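Local coordinates for uncharacterized protein (Bacillus cereus, PDB 5F2H) that is of unknown function but belongs to the alpha/beta hydrolase superfamily and probably acts as a hydrolase, at residues B[133-138]-B[158-163]; B[137-142]-B[175-180]; B[200-205]-B[223-228]; B[254-259]-B[305-310]. One frame throughout, in Å; residues are numbered along the deposited sequence.

From the N terminus, the first loop to close is that of interaction 1, which pairs strand 131-136 with strand 158-164 at one side of the parallel sheet. Interaction 2 starts where strand 131-136 ends, sharing His137 and Gly138, but ends beyond the close of interaction 1, so the two loops overlap without one enclosing the other. It ties the loop after strand 131-136 to the approach of helix 179-195. Interaction 3 then joins strand 202-207 to strand 227-231, and interaction 4 brings helix 300-313 back over strand 254-260. Interactions 1 and 3 meet through backbone bonds between Ile134, Met136 and Gly205, and interactions 3 and 4 through Phe228 with Lys254 and Tyr256.

Interaction 1 of 4, residues B[133-138]-B[158-163]; sequences FIAMHG and YTLALP
Phe133 and Ala161 make the straightest bond of this strand pair: Ala161 N donates to Phe133 O at 2.9 Å, with an N-H...O angle of 178°. Phe133 N to Thr159 O (2.9 Å) and Ala135 N to Ala161 O (3.1 Å) complete a parallel ladder, and the short axes diverge by 29°. One well-packed face carries Phe133, Ala135 and the two leucines. The Ala135 methyl meets Leu162 CD2 at 3.5 Å, while Leu160 CD1 lies 4.0 Å from Phe133 CD1. These last two side chains run alongside each other because in both CG stands opposite the backbone N (chi1 -172° in Phe133). Across the sheet, Ile134 and Met136 both approach the ring of Pro163 at about a right angle, though the detail of either approach is uncertain. The pair is looser at its C-terminal end, where the CA separation grows from 4.8 Å at Ile134 and Ala161 to 6.4 Å at Met136 and Pro163. Proline has no N-H to give, and a water fills the gap, donating to Ala135 O and Pro163 O and accepting from His137 N. The less buried side is at Thr159, whose side chain stays clear of strand 131-136 and packs on Asp125 of the second subunit. Leu160 to Pro163 also pair antiparallel with a strand of that subunit, so the sheet continues across the interface. With helix 143-150 between them, the two strands form a beta-alpha-beta crossover of the alpha/beta hydrolase fold.

Interaction 2 of 4, residues B[137-142]-B[175-180]; sequences HGDQEN and VWDDIQ
The imidazole of His137 and the indole of Trp176 meet obliquely, their planes 38° apart, so the pair is neither a stack nor edge-to-face. Trp176 NE1 sits 3.4 Å above one face of the imidazole, offset toward its rim, and the six-membered part follows with CZ2 at 3.4 Å from His137 NE2. At the indole edge lies the backbone of the same histidine: NE1 donates to His137 O at 2.9 Å. That bond is bent (137° at the hydrogen), and the donor stands above the carbonyl plane. One residue thus receives the indole twice, on ring and carbonyl, which helps to set the rotation of the indole. Asp139 holds the tryptophan backbone: Trp176 N meets OD1 at 2.8 Å in a nearly straight bond (171°), on the syn side but well out of the carboxylate plane. Val175 CG1 packs 3.9 Å from Asp139 CB. A bound Tris molecule, probably from the crystallisation liquor, lies about 4 Å from the Asp139 side chain. Trp176 also touches Ala209, within a Gly-x-Ser-x-Gly sequence that resembles the family's nucleophile elbow. A His-Gly pair after this strand is consistent with the oxyanion-hole loop of alpha/beta hydrolases, though no active site is established here.

Interaction 3 of 4, residues B[200-205]-B[223-228]; sequences ESVIIG and IDVDGF
Val202 O accepts from Asp226 N at 2.7 Å, in a moderately straight bond (159° at the hydrogen) that arrives nearly in line with the C=O bond. In a regular parallel pairing of Ile203 with Gly227 this carbonyl would serve Gly227 N. That nitrogen stays 3.6 Å away without bonding, so the residue before it has taken its place. Regular pairing follows with Ile204 N to Gly227 O, 3.2 Å apart, although the position of that oxygen is less certain. The entry to the second strand is thus irregular, and apolar branches pack around it. Val225 CG2, set opposite its own carbonyl carbon, touches two side chains of the other strand, 3.9 Å from Ile204 CG2 and 4.1 Å from Val202 CG1; Val225 crosses both at about a right angle. Ile204 CG2 also meets Phe228 CB at 4.2 Å. Helix 209-219 covers Ile204 through Ala214 and Ile218 and makes the two strands a beta-alpha-beta unit of the alpha/beta hydrolase sheet. The carboxylate of Asp226 rests against Ser201, with OD2 3.6 Å from Ser201 CA, but the serine hydroxyl bonds to Tyr158 OH. Cohesion here therefore comes from backbone bonds and aliphatic packing, with no salt bridge or side-chain hydrogen bond joining the two segments.

Interaction 4 of 4, residues B[254-259]-B[305-310]; sequences KGYVVC and KEAIKY
In this alpha/beta hydrolase fold, the C-terminal helix 300-313 covers one face of the parallel sheet, and Tyr256 and Ala307 meet where it runs back along strand 254-260. The short axes are 8.7 Å apart and close to antiparallel, at 165°. Two tyrosines, one from each element, carry the join; Tyr256 has a helix residue on its ring face and another at its phenol end. Its CG points opposite the backbone N, which carries the ring out from the strand under Ala307, its hydroxyl toward Glu306. The Ala307 methyl then sits over one face in a CH-pi contact, CB being 3.8 Å from the ring centroid and 18° off the normal. Ala307 CA follows over the same ring, 3.5 Å from Tyr256 CD2. At the far end of the ring, Tyr256 OH donates to Glu306 OE2 (2.5 Å). The carboxylate oxygen lies in the plane of the phenol and is met nearly along its own C-O direction, while the two planes stand 74° apart. Glu306 is otherwise exposed, so this bond ties an outer side chain of the helix to a buried tyrosine. One turn further on, Tyr310 lies across Lys254: the aliphatic part of the lysine passes over the phenol, CD over one face, toward the rim, and CB 3.6 Å from Tyr310 CE2. The ammonium stands high above the ring, too far for more than a weak cation-pi attraction; its main partner is Ser315 OG, and its bond to Tyr310 O is weak, with Lys254 NZ 3.4 Å from that oxygen.

Interaction 1 of 4, residues B[133-138]-B[158-163]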
loop_
_atom_site.group_PDB
_atom_site.type_symbol
_atom_site.label_atom_id
_atom_site.label_comp_id
_atom_site.label_asym_id
_atom_site.label_seq_id
_atom_site.Cartn_x
_atom_site.Cartn_y
_atom_site.Cartn_z
ATOM N N PHE B 133 12.256 -4.013 1.379
ATOM C CA PHE B 133 12.781 -5.333 1.651
ATOM C C PHE B 133 14.217 -5.336 1.142
ATOM O O PHE B 133 14.468 -5.027 -0.018
ATOM C CB PHE B 133 12.003 -6.403 0.923
ATOM C CG PHE B 133 12.383 -7.788 1.328
ATOM C CD1 PHE B 133 13.631 -8.292 1.025
ATOM C CD2 PHE B 133 11.471 -8.608 1.945
ATOM C CE1 PHE B 133 13.971 -9.590 1.361
ATOM C CE2 PHE B 133 11.801 -9.898 2.300
ATOM C CZ PHE B 133 13.043 -10.400 1.996
ATOM N N ILE B 134 15.164 -5.694 1.999
ATOM C CA ILE B 134 16.534 -5.706 1.560
ATOM C C ILE B 134 17.054 -7.120 1.611
ATOM O O ILE B 134 17.000 -7.751 2.650
ATOM C CB ILE B 134 17.402 -4.842 2.448
ATOM C CG1 ILE B 134 16.734 -3.503 2.681
ATOM C CG2 ILE B 134 18.765 -4.684 1.821
ATOM C CD1 ILE B 134 17.559 -2.567 3.551
ATOM N N ALA B 135 17.530 -7.626 0.485
ATOM C CA ALA B 135 18.059 -8.970 0.434
ATOM C C ALA B 135 19.558 -8.898 0.268
ATOM O O ALA B 135 20.043 -8.084 -0.530
ATOM C CB ALA B 135 17.446 -9.749 -0.709
HETATM N N MSE B 136 20.278 -9.773 0.983
HETATM C CA MSE B 136 21.739 -9.813 0.925
HETATM C C MSE B 136 22.303 -11.064 0.313
HETATM O O MSE B 136 22.209 -12.154 0.874
HETATM C CB MSE B 136 22.344 -9.753 2.334
HETATM C CG MSE B 136 21.820 -8.603 3.179
HETATM SE SE MSE B 136 22.670 -6.958 2.492
HETATM C CE MSE B 136 20.915 -6.218 2.140
ATOM N N HIS B 137 22.972 -10.904 -0.813
ATOM C CA HIS B 137 23.592 -12.019 -1.491
ATOM C C HIS B 137 24.639 -12.729 -0.646
ATOM O O HIS B 137 25.124 -12.177 0.336
ATOM C CB HIS B 137 24.260 -11.530 -2.774
ATOM C CG HIS B 137 25.444 -10.632 -2.558
ATOM N ND1 HIS B 137 26.736 -11.108 -2.475
ATOM C CD2 HIS B 137 25.535 -9.285 -2.469
ATOM C CE1 HIS B 137 27.571 -10.093 -2.350
ATOM N NE2 HIS B 137 26.867 -8.977 -2.330
ATOM N N GLY B 138 24.997 -13.940 -1.069
ATOM C CA GLY B 138 26.003 -14.765 -0.416
ATOM C C GLY B 138 27.409 -14.481 -0.928
ATOM O O GLY B 138 27.599 -13.690 -1.819
ATOM N N TYR B 158 6.262 -4.886 -1.769
ATOM C CA TYR B 158 7.565 -4.463 -1.244
ATOM C C TYR B 158 8.563 -4.029 -2.285
ATOM O O TYR B 158 8.800 -4.741 -3.242
ATOM C CB TYR B 158 8.256 -5.580 -0.439
ATOM C CG TYR B 158 7.768 -5.780 0.970
ATOM C CD1 TYR B 158 6.699 -6.612 1.250
ATOM C CD2 TYR B 158 8.435 -5.169 2.043
ATOM C CE1 TYR B 158 6.274 -6.803 2.552
ATOM C CE2 TYR B 158 8.013 -5.344 3.345
ATOM C CZ TYR B 158 6.937 -6.166 3.594
ATOM O OH TYR B 158 6.496 -6.347 4.878
ATOM N N THR B 159 9.184 -2.877 -2.057
ATOM C CA THR B 159 10.225 -2.357 -2.941
ATOM C C THR B 159 11.436 -3.200 -2.585
ATOM O O THR B 159 11.770 -3.335 -1.409
ATOM C CB THR B 159 10.509 -0.876 -2.651
ATOM O OG1 THR B 159 9.334 -0.107 -2.945
ATOM C CG2 THR B 159 11.685 -0.368 -3.480
ATOM N N LEU B 160 12.102 -3.769 -3.570
ATOM C CA LEU B 160 13.251 -4.640 -3.304
ATOM C C LEU B 160 14.576 -3.979 -3.557
ATOM O O LEU B 160 14.871 -3.565 -4.668
ATOM C CB LEU B 160 13.139 -5.908 -4.159
ATOM C CG LEU B 160 14.240 -6.964 -4.159
ATOM C CD1 LEU B 160 14.553 -7.483 -2.772
ATOM C CD2 LEU B 160 13.853 -8.108 -5.094
ATOM N N ALA B 161 15.392 -3.925 -2.519
ATOM C CA ALA B 161 16.701 -3.339 -2.609
ATOM C C ALA B 161 17.683 -4.486 -2.548
ATOM O O ALA B 161 17.596 -5.327 -1.660
ATOM C CB ALA B 161 16.930 -2.414 -1.443
ATOM N N LEU B 162 18.579 -4.561 -3.521
ATOM C CA LEU B 162 19.585 -5.609 -3.542
ATOM C C LEU B 162 20.948 -4.933 -3.497
ATOM O O LEU B 162 21.395 -4.389 -4.497
ATOM C CB LEU B 162 19.457 -6.492 -4.784
ATOM C CG LEU B 162 18.149 -7.275 -4.961
ATOM C CD1 LEU B 162 18.150 -8.073 -6.259
ATOM C CD2 LEU B 162 17.895 -8.200 -3.792
ATOM N N PRO B 163 21.604 -4.942 -2.325
ATOM C CA PRO B 163 22.919 -4.318 -2.204
ATOM C C PRO B 163 24.020 -5.253 -2.649
ATOM O O PRO B 163 23.864 -6.454 -2.561
ATOM C CB PRO B 163 23.047 -4.043 -0.701
ATOM C CG PRO B 163 21.663 -4.174 -0.148
ATOM C CD PRO B 163 21.043 -5.237 -1.002
HETATM O O HOH W 1 22.147 -8.433 -2.442
#

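Interaction 2 of 4, residues B[137-142]-B[175-180]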
loop_
_atom_site.group_PDB
_atom_site.type_symbol
_atom_site.label_atom_id
_atom_site.label_comp_id
_atom_site.label_asym_id
_atom_site.label_seq_id
_atom_site.Cartn_x
_atom_site.Cartn_y
_atom_site.Cartn_z
ATOM N N HIS B 137 22.972 -10.904 -0.813
ATOM C CA HIS B 137 23.592 -12.019 -1.491
ATOM C C HIS B 137 24.639 -12.729 -0.646
ATOM O O HIS B 137 25.124 -12.177 0.336
ATOM C CB HIS B 137 24.260 -11.530 -2.774
ATOM C CG HIS B 137 25.444 -10.632 -2.558
ATOM N ND1 HIS B 137 26.736 -11.108 -2.475
ATOM C CD2 HIS B 137 25.535 -9.285 -2.469
ATOM C CE1 HIS B 137 27.571 -10.093 -2.350
ATOM N NE2 HIS B 137 26.867 -8.977 -2.330
ATOM N N GLY B 138 24.997 -13.940 -1.069
ATOM C CA GLY B 138 26.003 -14.765 -0.416
ATOM C C GLY B 138 27.409 -14.481 -0.928
ATOM O O GLY B 138 27.599 -13.690 -1.819
ATOM N N ASP B 139 28.425 -15.101 -0.353
ATOM C CA ASP B 139 29.782 -14.828 -0.834
ATOM C C ASP B 139 29.912 -15.323 -2.239
ATOM O O ASP B 139 29.240 -16.285 -2.611
ATOM C CB ASP B 139 30.854 -15.454 0.068
ATOM C CG ASP B 139 30.982 -14.729 1.406
ATOM O OD1 ASP B 139 30.565 -13.542 1.467
ATOM O OD2 ASP B 139 31.543 -15.321 2.373
ATOM N N GLN B 140 30.715 -14.608 -3.024
ATOM C CA GLN B 140 30.970 -14.954 -4.406
ATOM C C GLN B 140 29.759 -14.841 -5.307
ATOM O O GLN B 140 29.644 -15.550 -6.320
ATOM C CB GLN B 140 31.561 -16.354 -4.482
ATOM C CG GLN B 140 32.869 -16.444 -3.746
ATOM C CD GLN B 140 33.499 -17.793 -3.907
ATOM O OE1 GLN B 140 34.576 -17.928 -4.486
ATOM N NE2 GLN B 140 32.772 -18.810 -3.527
ATOM N N GLU B 141 28.866 -13.931 -4.945
ATOM C CA GLU B 141 27.671 -13.709 -5.707
ATOM C C GLU B 141 27.619 -12.250 -6.141
ATOM O O GLU B 141 28.636 -11.583 -6.183
ATOM C CB GLU B 141 26.422 -14.108 -4.903
ATOM C CG GLU B 141 26.316 -15.587 -4.585
ATOM C CD GLU B 141 24.977 -15.960 -3.944
ATOM O OE1 GLU B 141 24.081 -15.093 -3.869
ATOM O OE2 GLU B 141 24.784 -17.147 -3.566
ATOM N N ASN B 142 26.430 -11.796 -6.526
ATOM C CA ASN B 142 26.218 -10.441 -6.965
ATOM C C ASN B 142 24.734 -10.234 -7.078
ATOM O O ASN B 142 23.951 -11.097 -6.666
ATOM C CB ASN B 142 26.939 -10.200 -8.284
ATOM C CG ASN B 142 26.543 -11.196 -9.326
ATOM O OD1 ASN B 142 25.373 -11.535 -9.439
ATOM N ND2 ASN B 142 27.503 -11.631 -10.140
ATOM N N VAL B 175 32.175 -10.547 -1.961
ATOM C CA VAL B 175 32.110 -11.197 -0.630
ATOM C C VAL B 175 31.925 -10.302 0.567
ATOM O O VAL B 175 32.281 -9.119 0.525
ATOM C CB VAL B 175 33.398 -11.981 -0.305
ATOM C CG1 VAL B 175 33.601 -13.116 -1.301
ATOM C CG2 VAL B 175 34.607 -11.064 -0.302
ATOM N N TRP B 176 31.438 -10.907 1.661
ATOM C CA TRP B 176 31.205 -10.199 2.935
ATOM C C TRP B 176 32.251 -10.554 4.010
ATOM O O TRP B 176 31.929 -10.599 5.192
ATOM C CB TRP B 176 29.810 -10.508 3.475
ATOM C CG TRP B 176 28.732 -10.129 2.556
ATOM C CD1 TRP B 176 27.988 -10.961 1.755
ATOM C CD2 TRP B 176 28.310 -8.805 2.255
ATOM N NE1 TRP B 176 27.100 -10.230 1.011
ATOM C CE2 TRP B 176 27.288 -8.900 1.284
ATOM C CE3 TRP B 176 28.689 -7.539 2.719
ATOM C CZ2 TRP B 176 26.617 -7.786 0.796
ATOM C CZ3 TRP B 176 28.026 -6.417 2.207
ATOM C CH2 TRP B 176 26.994 -6.559 1.257
ATOM N N ASP B 177 33.500 -10.781 3.594
ATOM C CA ASP B 177 34.593 -11.134 4.510
ATOM C C ASP B 177 34.696 -10.193 5.694
ATOM O O ASP B 177 34.523 -10.604 6.846
ATOM C CB ASP B 177 35.936 -11.109 3.780
ATOM C CG ASP B 177 36.093 -12.217 2.789
ATOM O OD1 ASP B 177 35.304 -13.199 2.817
ATOM O OD2 ASP B 177 37.076 -12.123 2.026
ATOM N N ASP B 178 34.970 -8.931 5.355
ATOM C CA ASP B 178 35.122 -7.835 6.280
ATOM C C ASP B 178 33.724 -7.384 6.651
ATOM O O ASP B 178 33.178 -6.495 6.024
ATOM C CB ASP B 178 35.922 -6.708 5.594
ATOM C CG ASP B 178 36.291 -5.571 6.537
ATOM O OD1 ASP B 178 35.681 -5.438 7.628
ATOM O OD2 ASP B 178 37.215 -4.803 6.179
ATOM N N ILE B 179 33.158 -7.999 7.689
ATOM C CA ILE B 179 31.797 -7.679 8.132
ATOM C C ILE B 179 31.570 -6.258 8.611
ATOM O O ILE B 179 30.436 -5.898 8.947
ATOM C CB ILE B 179 31.227 -8.662 9.192
ATOM C CG1 ILE B 179 32.013 -8.608 10.511
ATOM C CG2 ILE B 179 31.169 -10.079 8.626
ATOM C CD1 ILE B 179 31.449 -9.514 11.594
ATOM N N GLN B 180 32.625 -5.450 8.665
ATOM C CA GLN B 180 32.470 -4.069 9.113
ATOM C C GLN B 180 32.055 -3.211 7.967
ATOM O O GLN B 180 31.055 -2.501 8.065
ATOM C CB GLN B 180 33.742 -3.544 9.749
ATOM C CG GLN B 180 34.086 -4.275 11.031
ATOM C CD GLN B 180 33.005 -4.122 12.083
ATOM O OE1 GLN B 180 32.175 -3.209 12.012
ATOM N NE2 GLN B 180 33.044 -4.980 13.098
#

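Interaction 3 of 4, residues B[200-205]-B[223-228]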
loop_
_atom_site.group_PDB
_atom_site.type_symbol
_atom_site.label_atom_id
_atom_site.label_comp_id
_atom_site.label_asym_id
_atom_site.label_seq_id
_atom_site.Cartn_x
_atom_site.Cartn_y
_atom_site.Cartn_z
ATOM N N GLU B 200 7.363 2.746 5.930
ATOM C CA GLU B 200 6.729 2.062 7.056
ATOM C C GLU B 200 7.404 0.729 7.403
ATOM O O GLU B 200 8.364 0.706 8.179
ATOM C CB GLU B 200 5.220 1.858 6.806
ATOM C CG GLU B 200 4.369 3.120 6.659
ATOM C CD GLU B 200 4.627 3.930 5.393
ATOM O OE1 GLU B 200 5.297 3.430 4.469
ATOM O OE2 GLU B 200 4.109 5.062 5.295
ATOM N N SER B 201 6.941 -0.372 6.816
ATOM C CA SER B 201 7.505 -1.686 7.117
ATOM C C SER B 201 8.840 -1.962 6.436
ATOM O O SER B 201 9.036 -1.589 5.282
ATOM C CB SER B 201 6.507 -2.784 6.729
ATOM O OG SER B 201 7.034 -4.079 6.994
ATOM N N VAL B 202 9.746 -2.635 7.155
ATOM C CA VAL B 202 11.070 -3.004 6.621
ATOM C C VAL B 202 11.484 -4.422 7.061
ATOM O O VAL B 202 11.532 -4.734 8.247
ATOM C CB VAL B 202 12.163 -2.017 7.042
ATOM C CG1 VAL B 202 13.504 -2.431 6.455
ATOM C CG2 VAL B 202 11.802 -0.611 6.599
ATOM N N ILE B 203 11.769 -5.279 6.090
ATOM C CA ILE B 203 12.177 -6.646 6.351
ATOM C C ILE B 203 13.514 -6.851 5.678
ATOM O O ILE B 203 13.665 -6.476 4.513
ATOM C CB ILE B 203 11.185 -7.644 5.711
ATOM C CG1 ILE B 203 9.781 -7.455 6.298
ATOM C CG2 ILE B 203 11.676 -9.080 5.882
ATOM C CD1 ILE B 203 8.727 -8.379 5.717
ATOM N N ILE B 204 14.478 -7.453 6.372
ATOM C CA ILE B 204 15.763 -7.705 5.734
ATOM C C ILE B 204 15.985 -9.201 5.637
ATOM O O ILE B 204 15.732 -9.932 6.572
ATOM C CB ILE B 204 16.955 -7.002 6.386
ATOM C CG1 ILE B 204 18.203 -7.237 5.534
ATOM C CG2 ILE B 204 17.167 -7.504 7.803
ATOM C CD1 ILE B 204 19.404 -6.421 5.940
ATOM N N GLY B 205 16.377 -9.646 4.449
ATOM C CA GLY B 205 16.630 -11.040 4.171
ATOM C C GLY B 205 18.067 -11.213 3.729
ATOM O O GLY B 205 18.735 -10.245 3.321
ATOM N N ILE B 223 20.169 -0.250 11.627
ATOM C CA ILE B 223 19.026 -0.356 10.756
ATOM C C ILE B 223 17.799 -0.821 11.509
ATOM O O ILE B 223 17.859 -1.810 12.213
ATOM C CB ILE B 223 19.302 -1.368 9.641
ATOM C CG1 ILE B 223 20.289 -0.774 8.660
ATOM C CG2 ILE B 223 18.029 -1.688 8.873
ATOM C CD1 ILE B 223 20.509 -1.654 7.458
ATOM N N ASP B 224 16.689 -0.119 11.336
ATOM C CA ASP B 224 15.452 -0.470 11.996
ATOM C C ASP B 224 14.678 -1.421 11.081
ATOM O O ASP B 224 14.325 -1.061 9.953
ATOM C CB ASP B 224 14.672 0.815 12.269
ATOM C CG ASP B 224 13.525 0.618 13.245
ATOM O OD1 ASP B 224 13.427 -0.472 13.852
ATOM O OD2 ASP B 224 12.750 1.578 13.447
ATOM N N VAL B 225 14.409 -2.624 11.583
ATOM C CA VAL B 225 13.712 -3.665 10.844
ATOM C C VAL B 225 12.566 -4.283 11.616
ATOM O O VAL B 225 12.644 -4.464 12.813
ATOM C CB VAL B 225 14.724 -4.769 10.501
ATOM C CG1 VAL B 225 14.074 -6.071 10.138
ATOM C CG2 VAL B 225 15.657 -4.312 9.401
ATOM N N ASP B 226 11.497 -4.619 10.911
ATOM C CA ASP B 226 10.323 -5.243 11.520
ATOM C C ASP B 226 10.459 -6.761 11.598
ATOM O O ASP B 226 9.789 -7.395 12.393
ATOM C CB ASP B 226 9.049 -4.871 10.754
ATOM C CG ASP B 226 8.754 -3.377 10.802
ATOM O OD1 ASP B 226 9.658 -2.589 11.174
ATOM O OD2 ASP B 226 7.617 -2.989 10.451
ATOM N N GLY B 227 11.258 -7.349 10.713
ATOM C CA GLY B 227 11.473 -8.794 10.710
ATOM C C GLY B 227 12.667 -9.168 9.859
ATOM O O GLY B 227 13.220 -8.329 9.177
ATOM N N PHE B 228 13.083 -10.425 9.886
ATOM C CA PHE B 228 14.232 -10.824 9.077
ATOM C C PHE B 228 14.010 -12.232 8.568
ATOM O O PHE B 228 13.504 -13.093 9.295
ATOM C CB PHE B 228 15.526 -10.737 9.887
ATOM C CG PHE B 228 15.583 -11.703 11.032
ATOM C CD1 PHE B 228 14.985 -11.408 12.237
ATOM C CD2 PHE B 228 16.231 -12.899 10.897
ATOM C CE1 PHE B 228 15.053 -12.292 13.309
ATOM C CE2 PHE B 228 16.308 -13.794 11.961
ATOM C CZ PHE B 228 15.718 -13.491 13.173
#

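Interaction 4 of 4, residues B[254-259]-B[305-310]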
loop_
_atom_site.group_PDB
_atom_site.type_symbol
_atom_site.label_atom_id
_atom_site.label_comp_id
_atom_site.label_asym_id
_atom_site.label_seq_id
_atom_site.Cartn_x
_atom_site.Cartn_y
_atom_site.Cartn_z
ATOM N N LYS B 254 10.280 -10.139 14.537
ATOM C CA LYS B 254 9.956 -11.538 14.200
ATOM C C LYS B 254 10.984 -12.107 13.225
ATOM O O LYS B 254 11.448 -11.410 12.332
ATOM C CB LYS B 254 8.547 -11.652 13.628
ATOM C CG LYS B 254 7.454 -11.191 14.582
ATOM C CD LYS B 254 6.062 -11.431 14.013
ATOM C CE LYS B 254 4.973 -10.912 14.944
ATOM N NZ LYS B 254 3.599 -11.150 14.418
ATOM N N GLY B 255 11.348 -13.368 13.407
ATOM C CA GLY B 255 12.341 -14.008 12.552
ATOM C C GLY B 255 11.838 -15.270 11.880
ATOM O O GLY B 255 11.119 -16.071 12.481
ATOM N N TYR B 256 12.187 -15.427 10.608
ATOM C CA TYR B 256 11.780 -16.590 9.856
ATOM C C TYR B 256 13.099 -17.095 9.326
ATOM O O TYR B 256 13.776 -16.395 8.583
ATOM C CB TYR B 256 10.837 -16.202 8.722
ATOM C CG TYR B 256 10.093 -17.375 8.095
ATOM C CD1 TYR B 256 10.702 -18.201 7.155
ATOM C CD2 TYR B 256 8.759 -17.621 8.412
ATOM C CE1 TYR B 256 10.013 -19.253 6.572
ATOM C CE2 TYR B 256 8.063 -18.661 7.831
ATOM C CZ TYR B 256 8.694 -19.472 6.912
ATOM O OH TYR B 256 7.999 -20.516 6.353
ATOM N N VAL B 257 13.512 -18.265 9.796
ATOM C CA VAL B 257 14.775 -18.864 9.385
ATOM C C VAL B 257 14.505 -20.190 8.687
ATOM O O VAL B 257 13.654 -20.973 9.123
ATOM C CB VAL B 257 15.687 -19.099 10.597
ATOM C CG1 VAL B 257 16.972 -19.786 10.167
ATOM C CG2 VAL B 257 15.968 -17.776 11.289
ATOM N N VAL B 258 15.245 -20.437 7.613
ATOM C CA VAL B 258 15.084 -21.637 6.856
ATOM C C VAL B 258 16.444 -22.205 6.579
ATOM O O VAL B 258 17.367 -21.458 6.304
ATOM C CB VAL B 258 14.421 -21.315 5.483
ATOM C CG1 VAL B 258 14.288 -22.578 4.628
ATOM C CG2 VAL B 258 13.053 -20.654 5.660
ATOM N N CYS B 259 16.566 -23.518 6.626
ATOM C CA CYS B 259 17.826 -24.171 6.316
ATOM C C CYS B 259 17.567 -25.622 5.985
ATOM O O CYS B 259 16.637 -26.244 6.519
ATOM C CB CYS B 259 18.818 -24.086 7.449
ATOM S SG CYS B 259 20.391 -24.868 7.033
ATOM N N LYS B 305 6.173 -15.970 1.045
ATOM C CA LYS B 305 4.805 -15.512 1.234
ATOM C C LYS B 305 4.461 -15.675 2.722
ATOM O O LYS B 305 4.075 -14.699 3.374
ATOM C CB LYS B 305 3.839 -16.279 0.333
ATOM C CG LYS B 305 2.412 -15.768 0.394
ATOM C CD LYS B 305 1.497 -16.404 -0.640
ATOM C CE LYS B 305 1.920 -16.030 -2.054
ATOM N NZ LYS B 305 0.981 -16.565 -3.075
ATOM N N GLU B 306 4.626 -16.888 3.258
ATOM C CA GLU B 306 4.366 -17.148 4.687
ATOM C C GLU B 306 5.154 -16.208 5.585
ATOM O O GLU B 306 4.618 -15.607 6.495
ATOM C CB GLU B 306 4.798 -18.547 5.136
ATOM C CG GLU B 306 3.941 -19.739 4.777
ATOM C CD GLU B 306 4.441 -20.998 5.495
ATOM O OE1 GLU B 306 3.752 -22.045 5.464
ATOM O OE2 GLU B 306 5.508 -20.925 6.153
ATOM N N ALA B 307 6.457 -16.158 5.347
ATOM C CA ALA B 307 7.360 -15.324 6.125
ATOM C C ALA B 307 6.834 -13.910 6.264
ATOM O O ALA B 307 6.709 -13.388 7.359
ATOM C CB ALA B 307 8.733 -15.321 5.484
ATOM N N ILE B 308 6.505 -13.292 5.145
ATOM C CA ILE B 308 5.996 -11.938 5.179
ATOM C C ILE B 308 4.658 -11.877 5.911
ATOM O O ILE B 308 4.424 -10.955 6.698
ATOM C CB ILE B 308 5.926 -11.343 3.767
ATOM C CG1 ILE B 308 7.352 -11.214 3.220
ATOM C CG2 ILE B 308 5.255 -9.974 3.790
ATOM C CD1 ILE B 308 7.445 -10.574 1.854
ATOM N N LYS B 309 3.782 -12.847 5.652
ATOM C CA LYS B 309 2.479 -12.893 6.328
ATOM C C LYS B 309 2.747 -12.870 7.804
ATOM O O LYS B 309 2.281 -11.996 8.516
ATOM C CB LYS B 309 1.673 -14.146 5.968
ATOM C CG LYS B 309 1.045 -14.147 4.580
ATOM C CD LYS B 309 0.496 -15.518 4.210
ATOM C CE LYS B 309 -0.509 -16.078 5.209
ATOM N NZ LYS B 309 -0.926 -17.448 4.803
ATOM N N TYR B 310 3.561 -13.819 8.231
ATOM C CA TYR B 310 3.963 -13.955 9.619
ATOM C C TYR B 310 4.533 -12.669 10.189
ATOM O O TYR B 310 3.985 -12.124 11.141
ATOM C CB TYR B 310 5.002 -15.071 9.725
ATOM C CG TYR B 310 5.629 -15.241 11.083
ATOM C CD1 TYR B 310 4.975 -15.935 12.097
ATOM C CD2 TYR B 310 6.916 -14.777 11.328
ATOM C CE1 TYR B 310 5.568 -16.116 13.334
ATOM C CE2 TYR B 310 7.520 -14.954 12.560
ATOM C CZ TYR B 310 6.846 -15.620 13.562
ATOM O OH TYR B 310 7.456 -15.790 14.789
#